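Local coordinates for hydrolase (Thermococcus thioreducens, PDB 6IAH), which is a magnesium-binding phosphatase of the haloacid dehalogenase superfamily with diverse substrate specificity, possibly including phosphoglycolate, at residues E20-T25 and K58-L63; I64-S69 and E90-Q95. All blocks are in the same frame, centred on the assembly; numbering follows the deposited sequence. Where two conformers were deposited one is given.

Interactions 1 and 2 follow one another along helix 56-68 in the helical cap. Residues 58-63 pack on helix 17-32 in interaction 1. Residues 64-69 meet the end of helix 85-92 and the loop after it in interaction 2. The two centres lie about 13 Å apart, and Glu61 OE2 packs 3.4 Å from Gln95 CA. The same Glu61 carboxylate forms a salt bridge to Arg89 and accepts a bond from Val96 N. Interaction 1 is the buried one. Side chain to side chain, its Thr22 is about 10 Å from Glu16, whose magnesium is not bound here, and about 12 Å from the magnesium ligand Asp8. Interaction 2 lies near the surface, away from the metal sites.

Interaction 1 (E20-T25 and K58-L63); sequences EATKLT and KVSEAL
Thr22 and Thr25 face Ser60 where helix 17-32 meets helix 56-68. Both helices belong to the all-helical cap that follows strand 12-13, an insertion consistent with the C1-type caps of this superfamily. The short helix segments run 9.0 Å apart at closest approach and cross at -42°. Thr22 CA and Ser60 CA are 5.4 Å apart, an approach that the small side chains at this point allow.

Thr22 carries most of the contact. Its CB looks across at Ser60 OG. There the side chain forks. OG1 stays beside the backbone N (chi1 -61°) and turns back to bond Tyr18 O in its own helix. CG2 is anti to the backbone N and reaches over to the partner helix. It lies 3.6 Å from Ser60 OG and 3.8 Å from Leu63 CD1. Val59 CG1 approaches the same methyl at 4.1 Å. The Leu63 side chain crosses that of Thr22 at about a right angle.

No hydrogen bond joins the two segments. Ser60 OG touches Thr22 CG2 but hydrogen-bonds Asp56 O one turn back. The hydroxyls are thus satisfied within their helices, and the contact between the helices is van der Waals packing, mainly of the threonine methyls on Ser60, Val59 and Leu63. Phe105 of helix 100-110 also packs against Thr22, Thr25 and Ser60.

Thr25 repeats the division one turn on, with its CG2 3.9 Å from Ser60 CB. Thr25 OG1 donates a hydrogen bond to Ala21 O at 2.6 Å, tilted 28° from the carbonyl plane. With alanine in place of Thr25, both branches are gone, which would probably open a gap beside Ser60 and leave Ala21 O with one donor fewer. Thr25 N also donates to Ala21 O, from the opposite face of that plane.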
ATOM      1  N   GLU A  20       4.607   6.249   9.103  0.50 24.91           N
ATOM      2  CA  GLU A  20       4.824   6.433  10.541  0.50 26.33           C
ATOM      3  C   GLU A  20       5.014   5.075  11.240  0.50 26.44           C
ATOM      4  O   GLU A  20       5.753   4.985  12.196  0.50 22.72           O
ATOM      5  CB  GLU A  20       3.683   7.235  11.176  0.50 30.02           C
ATOM      6  CG  GLU A  20       3.839   7.561  12.662  0.50 31.86           C
ATOM      7  CD  GLU A  20       4.750   8.745  12.945  0.50 32.43           C
ATOM      8  OE1 GLU A  20       5.233   9.388  11.991  0.50 29.79           O
ATOM      9  OE2 GLU A  20       4.997   9.016  14.131  0.50 31.73           O
ATOM     10  N   ALA A  21       4.382   4.008  10.760  1.00 24.15           N
ATOM     11  CA  ALA A  21       4.658   2.715  11.332  1.00 23.55           C
ATOM     12  C   ALA A  21       6.106   2.257  11.082  1.00 21.72           C
ATOM     13  O   ALA A  21       6.733   1.659  11.978  1.00 24.65           O
ATOM     14  CB  ALA A  21       3.648   1.688  10.780  1.00 23.24           C
ATOM     15  N   THR A  22       6.641   2.579   9.899  1.00 21.40           N
ATOM     16  CA  THR A  22       8.005   2.275   9.548  1.00 22.01           C
ATOM     17  C   THR A  22       8.950   3.077  10.473  1.00 21.97           C
ATOM     18  O   THR A  22       9.872   2.542  11.109  1.00 22.80           O
ATOM     19  CB  THR A  22       8.241   2.540   8.059  1.00 25.31           C
ATOM     20  OG1 THR A  22       7.357   1.681   7.267  1.00 25.44           O
ATOM     21  CG2 THR A  22       9.697   2.291   7.646  1.00 26.81           C
ATOM     22  N   LYS A  23       8.663   4.361  10.586  1.00 23.53           N
ATOM     23  CA  LYS A  23       9.439   5.220  11.475  1.00 22.72           C
ATOM     24  C   LYS A  23       9.436   4.744  12.930  1.00 22.80           C
ATOM     25  O   LYS A  23      10.476   4.524  13.491  1.00 25.31           O
ATOM     26  CB  LYS A  23       8.883   6.628  11.394  1.00 25.51           C
ATOM     27  CG  LYS A  23       9.539   7.621  12.341  1.00 28.26           C
ATOM     28  CD  LYS A  23       8.599   8.812  12.552  1.00 32.73           C
ATOM     29  CE  LYS A  23       9.360  10.065  12.884  1.00 35.00           C
ATOM     30  NZ  LYS A  23       9.855  10.146  14.250  1.00 38.74           N
ATOM     31  N   LEU A  24       8.283   4.519  13.518  1.00 23.59           N
ATOM     32  CA  LEU A  24       8.224   4.062  14.879  1.00 25.39           C
ATOM     33  C   LEU A  24       8.860   2.689  15.116  1.00 24.56           C
ATOM     34  O   LEU A  24       9.502   2.438  16.145  1.00 21.72           O
ATOM     35  CB  LEU A  24       6.775   4.049  15.395  1.00 26.38           C
ATOM     36  CG  LEU A  24       6.052   5.387  15.405  1.00 28.31           C
ATOM     37  CD1 LEU A  24       4.651   5.125  15.936  1.00 29.72           C
ATOM     38  CD2 LEU A  24       6.806   6.430  16.252  1.00 29.31           C
ATOM     39  N   THR A  25       8.657   1.772  14.195  1.00 23.19           N
ATOM     40  CA  THR A  25       9.340   0.476  14.309  1.00 23.99           C
ATOM     41  C   THR A  25      10.876   0.596  14.309  1.00 22.59           C
ATOM     42  O   THR A  25      11.537   0.004  15.140  1.00 24.63           O
ATOM     43  CB  THR A  25       8.934  -0.403  13.125  1.00 22.69           C
ATOM     44  OG1 THR A  25       7.523  -0.535  13.190  1.00 23.43           O
ATOM     45  CG2 THR A  25       9.667  -1.683  13.135  1.00 24.49           C
ATOM     46  N   LYS A  58      10.958  -5.023   5.889  1.00 26.26           N
ATOM     47  CA  LYS A  58      12.281  -4.994   5.271  1.00 25.69           C
ATOM     48  C   LYS A  58      12.780  -3.575   5.152  1.00 24.18           C
ATOM     49  O   LYS A  58      13.942  -3.341   5.354  1.00 22.78           O
ATOM     50  CB  LYS A  58      12.279  -5.664   3.891  1.00 28.91           C
ATOM     51  CG  LYS A  58      11.847  -7.126   3.881  1.00 29.12           C
ATOM     52  CD  LYS A  58      12.789  -7.897   4.752  1.00 38.62           C
ATOM     53  CE  LYS A  58      12.367  -9.343   4.987  1.00 46.69           C
ATOM     54  NZ  LYS A  58      11.940 -10.024   3.741  1.00 44.82           N
ATOM     55  N   VAL A  59      11.896  -2.652   4.843  1.00 23.15           N
ATOM     56  CA  VAL A  59      12.296  -1.247   4.783  1.00 23.80           C
ATOM     57  C   VAL A  59      12.714  -0.829   6.189  1.00 22.66           C
ATOM     58  O   VAL A  59      13.725  -0.170   6.316  1.00 22.67           O
ATOM     59  CB  VAL A  59      11.195  -0.292   4.265  1.00 24.16           C
ATOM     60  CG1 VAL A  59      11.694   1.189   4.241  1.00 24.25           C
ATOM     61  CG2 VAL A  59      10.782  -0.643   2.838  1.00 25.88           C
ATOM     62  N   SER A  60      11.950  -1.229   7.221  1.00 23.82           N
ATOM     63  CA  SER A  60      12.274  -0.877   8.613  1.00 23.31           C
ATOM     64  C   SER A  60      13.664  -1.421   8.952  1.00 23.88           C
ATOM     65  O   SER A  60      14.523  -0.703   9.497  1.00 20.78           O
ATOM     66  CB  SER A  60      11.216  -1.416   9.588  1.00 24.22           C
ATOM     67  OG  SER A  60       9.914  -0.892   9.344  1.00 24.80           O
ATOM     68  N   GLU A  61      13.915  -2.680   8.608  1.00 19.85           N
ATOM     69  CA  GLU A  61      15.214  -3.286   8.847  1.00 21.04           C
ATOM     70  C   GLU A  61      16.413  -2.554   8.261  1.00 20.06           C
ATOM     71  O   GLU A  61      17.418  -2.346   8.954  1.00 23.33           O
ATOM     72  CB  GLU A  61      15.230  -4.776   8.366  1.00 19.95           C
ATOM     73  CG  GLU A  61      16.530  -5.474   8.678  1.00 20.28           C
ATOM     74  CD  GLU A  61      16.492  -6.957   8.132  1.00 23.35           C
ATOM     75  OE1 GLU A  61      15.430  -7.377   7.720  1.00 22.52           O
ATOM     76  OE2 GLU A  61      17.519  -7.637   8.126  1.00 22.53           O
ATOM     77  N   ALA A  62      16.264  -2.141   7.008  1.00 20.34           N
ATOM     78  CA  ALA A  62      17.239  -1.362   6.309  1.00 20.86           C
ATOM     79  C   ALA A  62      17.497  -0.056   7.084  1.00 23.03           C
ATOM     80  O   ALA A  62      18.614   0.277   7.306  1.00 23.08           O
ATOM     81  CB  ALA A  62      16.760  -1.047   4.902  1.00 22.01           C
ATOM     82  N   LEU A  63      16.443   0.613   7.490  1.00 23.48           N
ATOM     83  CA  LEU A  63      16.606   1.922   8.173  1.00 25.99           C
ATOM     84  C   LEU A  63      17.255   1.849   9.512  1.00 23.64           C
ATOM     85  O   LEU A  63      17.965   2.796   9.938  1.00 23.65           O
ATOM     86  CB  LEU A  63      15.254   2.626   8.275  1.00 27.50           C
ATOM     87  CG  LEU A  63      14.744   3.157   6.937  1.00 28.34           C
ATOM     88  CD1 LEU A  63      13.299   3.481   7.073  1.00 28.69           C
ATOM     89  CD2 LEU A  63      15.540   4.372   6.434  1.00 28.25           C
TER

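Interaction 2 (I64-S69 and E90-Q95); sequences ILFALS and EKFGFQ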
ATOM      1  N   ILE A  64      17.007   0.755  10.199  1.00 22.53           N
ATOM      2  CA  ILE A  64      17.622   0.464  11.506  1.00 23.67           C
ATOM      3  C   ILE A  64      19.129   0.336  11.373  1.00 23.57           C
ATOM      4  O   ILE A  64      19.920   1.065  12.039  1.00 24.50           O
ATOM      5  CB  ILE A  64      17.045  -0.803  12.172  1.00 21.87           C
ATOM      6  CG1 ILE A  64      15.613  -0.575  12.562  1.00 22.08           C
ATOM      7  CG2 ILE A  64      17.856  -1.178  13.431  1.00 23.23           C
ATOM      8  CD1 ILE A  64      14.856  -1.872  12.819  1.00 22.42           C
ATOM      9  N   LEU A  65      19.538  -0.508  10.456  1.00 21.99           N
ATOM     10  CA  LEU A  65      20.962  -0.734  10.191  1.00 21.85           C
ATOM     11  C   LEU A  65      21.593   0.541   9.700  1.00 24.51           C
ATOM     12  O   LEU A  65      22.656   0.934  10.206  1.00 24.22           O
ATOM     13  CB  LEU A  65      21.214  -1.922   9.251  1.00 22.66           C
ATOM     14  CG  LEU A  65      20.829  -3.314   9.872  1.00 25.12           C
ATOM     15  CD1 LEU A  65      20.747  -4.443   8.838  1.00 24.63           C
ATOM     16  CD2 LEU A  65      21.798  -3.737  10.953  1.00 26.20           C
ATOM     17  N   PHE A  66      20.924   1.237   8.783  1.00 22.32           N
ATOM     18  CA  PHE A  66      21.543   2.458   8.235  1.00 23.05           C
ATOM     19  C   PHE A  66      21.737   3.481   9.346  1.00 21.01           C
ATOM     20  O   PHE A  66      22.774   4.130   9.396  1.00 27.85           O
ATOM     21  CB  PHE A  66      20.656   3.134   7.170  1.00 25.65           C
ATOM     22  CG  PHE A  66      20.622   2.438   5.800  1.00 24.30           C
ATOM     23  CD1 PHE A  66      21.291   1.276   5.555  1.00 24.06           C
ATOM     24  CD2 PHE A  66      19.941   3.043   4.741  1.00 27.21           C
ATOM     25  CE1 PHE A  66      21.257   0.664   4.287  1.00 25.68           C
ATOM     26  CE2 PHE A  66      19.934   2.450   3.458  1.00 26.31           C
ATOM     27  CZ  PHE A  66      20.566   1.249   3.268  1.00 27.24           C
ATOM     28  N   ALA A  67      20.727   3.660  10.168  1.00 22.53           N
ATOM     29  CA  ALA A  67      20.779   4.676  11.256  1.00 24.69           C
ATOM     30  C   ALA A  67      21.720   4.257  12.370  1.00 30.58           C
ATOM     31  O   ALA A  67      22.336   5.123  13.008  1.00 27.05           O
ATOM     32  CB  ALA A  67      19.403   4.965  11.805  1.00 25.33           C
ATOM     33  N   LEU A  68      21.861   2.945  12.608  1.00 26.26           N
ATOM     34  CA  LEU A  68      22.895   2.470  13.546  1.00 27.91           C
ATOM     35  C   LEU A  68      24.268   2.868  13.137  1.00 28.74           C
ATOM     36  O   LEU A  68      25.140   3.043  14.005  1.00 28.20           O
ATOM     37  CB  LEU A  68      22.878   0.936  13.721  1.00 31.27           C
ATOM     38  CG  LEU A  68      21.856   0.373  14.728  1.00 34.95           C
ATOM     39  CD1 LEU A  68      21.899  -1.161  14.723  1.00 36.52           C
ATOM     40  CD2 LEU A  68      22.206   0.913  16.113  1.00 38.44           C
ATOM     41  N   SER A  69      24.483   2.930  11.823  1.00 27.68           N
ATOM     42  CA  SER A  69      25.788   3.249  11.260  1.00 27.93           C
ATOM     43  C   SER A  69      26.053   4.761  11.335  1.00 26.80           C
ATOM     44  O   SER A  69      27.159   5.186  11.065  1.00 30.81           O
ATOM     45  CB  SER A  69      25.889   2.831   9.805  1.00 25.57           C
ATOM     46  OG  SER A  69      25.274   3.792   8.962  1.00 27.36           O
ATOM     47  N   GLU A  90      24.252  -7.912   3.455  1.00 25.12           N
ATOM     48  CA  GLU A  90      25.598  -8.251   2.998  1.00 27.20           C
ATOM     49  C   GLU A  90      26.569  -7.178   3.433  1.00 28.63           C
ATOM     50  O   GLU A  90      27.692  -7.474   3.806  1.00 29.58           O
ATOM     51  CB  GLU A  90      25.646  -8.429   1.501  1.00 30.96           C
ATOM     52  CG  GLU A  90      25.181  -9.797   1.031  1.00 37.18           C
ATOM     53  CD  GLU A  90      25.107  -9.908  -0.489  1.00 46.46           C
ATOM     54  OE1 GLU A  90      25.597  -8.998  -1.189  1.00 55.17           O
ATOM     55  OE2 GLU A  90      24.550 -10.904  -0.991  1.00 52.39           O
ATOM     56  N   LYS A  91      26.164  -5.925   3.345  1.00 25.97           N
ATOM     57  CA  LYS A  91      27.060  -4.839   3.733  1.00 26.22           C
ATOM     58  C   LYS A  91      27.453  -4.874   5.234  1.00 28.19           C
ATOM     59  O   LYS A  91      28.621  -4.742   5.551  1.00 28.81           O
ATOM     60  CB  LYS A  91      26.384  -3.539   3.428  1.00 26.57           C
ATOM     61  CG  LYS A  91      27.232  -2.343   3.705  1.00 31.98           C
ATOM     62  CD  LYS A  91      26.553  -1.121   3.116  1.00 37.04           C
ATOM     63  CE  LYS A  91      27.341   0.127   3.438  1.00 43.70           C
ATOM     64  NZ  LYS A  91      28.667   0.131   2.749  1.00 50.02           N
ATOM     65  N   PHE A  92      26.486  -4.986   6.155  1.00 26.30           N
ATOM     66  CA  PHE A  92      26.764  -4.891   7.628  1.00 25.11           C
ATOM     67  C   PHE A  92      26.992  -6.205   8.322  1.00 24.14           C
ATOM     68  O   PHE A  92      27.508  -6.232   9.400  1.00 21.77           O
ATOM     69  CB  PHE A  92      25.659  -4.095   8.318  1.00 24.15           C
ATOM     70  CG  PHE A  92      25.610  -2.686   7.859  1.00 24.11           C
ATOM     71  CD1 PHE A  92      26.542  -1.777   8.336  1.00 26.45           C
ATOM     72  CD2 PHE A  92      24.713  -2.278   6.859  1.00 26.56           C
ATOM     73  CE1 PHE A  92      26.526  -0.466   7.918  1.00 28.35           C
ATOM     74  CE2 PHE A  92      24.698  -0.968   6.405  1.00 27.59           C
ATOM     75  CZ  PHE A  92      25.594  -0.058   6.932  1.00 30.01           C
ATOM     76  N   GLY A  93      26.634  -7.324   7.694  1.00 21.37           N
ATOM     77  CA  GLY A  93      26.861  -8.598   8.297  1.00 22.37           C
ATOM     78  C   GLY A  93      25.820  -9.102   9.276  1.00 23.92           C
ATOM     79  O   GLY A  93      26.040 -10.123   9.960  1.00 23.81           O
ATOM     80  N   PHE A  94      24.679  -8.401   9.338  1.00 21.59           N
ATOM     81  CA  PHE A  94      23.674  -8.634  10.344  1.00 23.11           C
ATOM     82  C   PHE A  94      22.314  -8.589   9.659  1.00 19.60           C
ATOM     83  O   PHE A  94      22.181  -7.957   8.639  1.00 21.69           O
ATOM     84  CB  PHE A  94      23.756  -7.542  11.477  1.00 22.53           C
ATOM     85  CG  PHE A  94      24.779  -7.843  12.508  1.00 22.43           C
ATOM     86  CD1 PHE A  94      26.123  -7.540  12.280  1.00 25.18           C
ATOM     87  CD2 PHE A  94      24.428  -8.492  13.696  1.00 21.33           C
ATOM     88  CE1 PHE A  94      27.110  -7.905  13.194  1.00 23.50           C
ATOM     89  CE2 PHE A  94      25.417  -8.835  14.635  1.00 21.74           C
ATOM     90  CZ  PHE A  94      26.759  -8.528  14.388  1.00 22.94           C
ATOM     91  N   GLN A  95      21.327  -9.227  10.273  0.50 19.76           N
ATOM     92  CA  GLN A  95      19.966  -9.242   9.791  0.50 19.50           C
ATOM     93  C   GLN A  95      18.985  -9.348  10.935  0.50 21.02           C
ATOM     94  O   GLN A  95      19.338  -9.619  12.077  0.50 21.67           O
ATOM     95  CB  GLN A  95      19.777 -10.488   8.883  0.50 18.24           C
ATOM     96  CG  GLN A  95      20.299 -11.710   9.546  0.50 16.59           C
ATOM     97  CD  GLN A  95      19.970 -12.929   8.725  0.50 17.87           C
ATOM     98  OE1 GLN A  95      19.218 -12.827   7.731  0.50 18.55           O
ATOM     99  NE2 GLN A  95      20.522 -14.065   9.105  0.50 16.96           N
TER
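The Phe92 ring meets Leu65, Phe66 and Ser69 toward the end of helix 56-68. Ser69 CB comes closest, 3.9 Å from Phe92 CE1, and also touches CZ. On the other side of the ring's tip, CE2 lies 4.2 Å from Phe66 CD1. The two phenylalanine side chains cross at about a right angle. Leu65 CB sits nearer the root of the ring, 4.3 Å from Phe92 CD2.

The branches of Leu65 reach Phe94, beyond the end of helix 85-92. CD1 rests 3.8 Å from Phe94 O, and CD2 lies 4.3 Å from Phe94 CB. The Phe94 ring itself leads away from Leu65, with Phe92 O in plane at its edge.

This is the outer part of the helical cap. The last turns of helix 56-68 pack on the C-terminal end of helix 85-92. Gly93 terminates that helix with a positive phi of 84°. A side chain here would jam against the carbonyl O of Phe92. The turn at glycine lets the chain leave the helix and carry Phe94 alongside Leu65.

Further contacts position the first shell. Lys91 CG lies 3.9 Å above one face of the Phe92 ring, offset toward its rim. Leu75 of helix 72-78 touches Phe66, Ser69, Lys91 and Phe92. Trp87 and Val88 pack on Phe66 from within helix 85-92. Ser69 OG sits between its backbone N and carbonyl carbon (chi1 81°), which lets Ser69 OG donate a hydrogen bond to Phe66 O at 2.6 Å. The same hydroxyl oxygen accepts a bond from Arg71 N.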